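Local coordinates for protein glycerol-3-phosphate dehydrogenase [NAD(P)+] (PDB 3K96) that probably reduces dihydroxyacetone phosphate to sn-glycerol 3-phosphate with NADH or NADPH, supplying the key precursor for phospholipid synthesis, at residues E210-V215 against T245-L250. Numbering follows the deposited sequence.
Sequences ELCGSV and TEMGRL
Met247 reaches Cys212 because its first two side-chain torsions are extended, with CG trans to the backbone N (chi1 -178°), before a bend at chi3 (-70°) turns the methyl along the facing helix. CG lies over Cys212 CA, and SD sits 3.6 Å from Cys212 SG. Beyond the sulfur, Met247 CE ends 3.6 Å from Cys212 O, beside the backbone of the helix it meets. The sulfur of Cys212 leans back beside its own backbone N, which sets it alongside the thioether as an apolar contact. Past this pair, Met247 CE also approaches Val215 CB more loosely. Leu250 sends CD2 between two partners, Val215 CG2 at 3.6 Å and, a little farther off, Leu211 CD2. The two leucine side chains cross at about a right angle, and the other methyl of Leu211, CD1, packs against Leu250 O. Helices 206-228 and 233-253 follow one another in the C-terminal, all-helical part of the enzyme, beyond the nucleotide-binding sheet; here their short segments run roughly antiparallel, at 140°, with axes 9.3 Å apart. No hydrogen bond joins the segments, so the interface is held by apolar packing, and every residue that touches is buried. Ser214 turns its hydroxyl back onto its own helix, giving a 2.9 Å hydrogen bond from OG to Leu211 O, with the donor moderately off the carbonyl plane. Val251 of helix 233-253 extends the apolar surface against Leu211 and Cys212, while Ile323 packs on Leu250. The contact also borders the predicted active site: the side chain of Met247 comes within about 4 Å of that of Lys216, the probable proton acceptor, which directly follows Val215.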
loop_
_atom_site.group_PDB
_atom_site.type_symbol
_atom_site.label_atom_id
_atom_site.label_comp_id
_atom_site.label_asym_id
_atom_site.label_seq_id
_atom_site.Cartn_x
_atom_site.Cartn_y
_atom_site.Cartn_z
ATOM N N GLU A 210 -3.601 11.111 -14.113
ATOM C CA GLU A 210 -2.909 10.553 -15.259
ATOM C C GLU A 210 -1.483 10.162 -14.932
ATOM O O GLU A 210 -1.040 9.099 -15.277
ATOM C CB GLU A 210 -2.843 11.574 -16.388
ATOM C CG GLU A 210 -4.140 11.762 -17.155
ATOM C CD GLU A 210 -3.987 12.847 -18.223
ATOM O OE1 GLU A 210 -3.839 12.500 -19.397
ATOM O OE2 GLU A 210 -3.948 14.041 -17.873
ATOM N N LEU A 211 -0.755 11.062 -14.306
ATOM C CA LEU A 211 0.629 10.798 -14.008
ATOM C C LEU A 211 0.814 9.645 -13.006
ATOM O O LEU A 211 1.733 8.845 -13.151
ATOM C CB LEU A 211 1.316 12.092 -13.575
ATOM C CG LEU A 211 1.492 13.069 -14.747
ATOM C CD1 LEU A 211 1.985 14.402 -14.221
ATOM C CD2 LEU A 211 2.466 12.495 -15.822
ATOM N N CYS A 212 -0.078 9.543 -12.028
ATOM C CA CYS A 212 -0.025 8.433 -11.072
ATOM C C CYS A 212 -0.186 7.137 -11.822
ATOM O O CYS A 212 0.548 6.172 -11.597
ATOM C CB CYS A 212 -1.134 8.549 -10.021
ATOM S SG CYS A 212 -0.791 9.731 -8.751
ATOM N N GLY A 213 -1.176 7.108 -12.715
ATOM C CA GLY A 213 -1.433 5.924 -13.502
ATOM C C GLY A 213 -0.309 5.598 -14.463
ATOM O O GLY A 213 -0.133 4.455 -14.837
ATOM N N SER A 214 0.471 6.583 -14.871
ATOM C CA SER A 214 1.512 6.302 -15.854
ATOM C C SER A 214 2.791 5.755 -15.197
ATOM O O SER A 214 3.707 5.335 -15.888
ATOM C CB SER A 214 1.838 7.566 -16.658
ATOM O OG SER A 214 2.573 8.498 -15.864
ATOM N N VAL A 215 2.838 5.770 -13.873
ATOM C CA VAL A 215 4.008 5.280 -13.143
ATOM C C VAL A 215 3.781 3.964 -12.377
ATOM O O VAL A 215 4.716 3.224 -12.150
ATOM C CB VAL A 215 4.476 6.338 -12.157
ATOM C CG1 VAL A 215 5.668 5.838 -11.335
ATOM C CG2 VAL A 215 4.862 7.608 -12.908
ATOM N N THR A 245 6.970 8.215 -3.493
ATOM C CA THR A 245 7.757 9.463 -3.467
ATOM C C THR A 245 8.106 9.974 -4.874
ATOM O O THR A 245 7.965 11.175 -5.156
ATOM C CB THR A 245 9.049 9.296 -2.621
ATOM O OG1 THR A 245 8.685 8.961 -1.273
ATOM C CG2 THR A 245 9.884 10.579 -2.622
ATOM N N GLU A 246 8.568 9.102 -5.777
ATOM C CA GLU A 246 8.889 9.606 -7.131
ATOM C C GLU A 246 7.637 9.870 -7.946
ATOM O O GLU A 246 7.633 10.757 -8.814
ATOM C CB GLU A 246 9.921 8.744 -7.888
ATOM C CG GLU A 246 9.526 7.377 -8.288
ATOM C CD GLU A 246 10.740 6.567 -8.773
ATOM O OE1 GLU A 246 10.776 6.183 -9.960
ATOM O OE2 GLU A 246 11.675 6.343 -7.963
ATOM N N MET A 247 6.580 9.112 -7.673
ATOM C CA MET A 247 5.304 9.345 -8.333
ATOM C C MET A 247 4.875 10.784 -7.922
ATOM O O MET A 247 4.474 11.576 -8.754
ATOM C CB MET A 247 4.264 8.309 -7.893
ATOM C CG MET A 247 2.888 8.435 -8.558
ATOM S SD MET A 247 1.668 7.262 -7.888
ATOM C CE MET A 247 2.304 5.720 -8.529
ATOM N N GLY A 248 5.034 11.117 -6.645
ATOM C CA GLY A 248 4.650 12.442 -6.137
ATOM C C GLY A 248 5.453 13.573 -6.763
ATOM O O GLY A 248 4.911 14.656 -7.052
ATOM N N ARG A 249 6.741 13.320 -6.994
ATOM C CA ARG A 249 7.621 14.312 -7.607
ATOM C C ARG A 249 7.164 14.635 -9.039
ATOM O O ARG A 249 7.090 15.798 -9.445
ATOM C CB ARG A 249 9.069 13.811 -7.600
ATOM C CG ARG A 249 10.060 14.867 -8.021
ATOM C CD ARG A 249 11.541 14.446 -7.795
ATOM N NE ARG A 249 11.821 14.132 -6.395
ATOM C CZ ARG A 249 12.049 12.919 -5.906
ATOM N NH1 ARG A 249 12.278 12.779 -4.608
ATOM N NH2 ARG A 249 12.082 11.850 -6.695
ATOM N N LEU A 250 6.871 13.598 -9.799
ATOM C CA LEU A 250 6.395 13.760 -11.144
ATOM C C LEU A 250 5.059 14.527 -11.154
ATOM O O LEU A 250 4.875 15.480 -11.923
ATOM C CB LEU A 250 6.216 12.398 -11.787
ATOM C CG LEU A 250 5.747 12.419 -13.245
ATOM C CD1 LEU A 250 6.777 13.125 -14.104
ATOM C CD2 LEU A 250 5.479 11.000 -13.758
#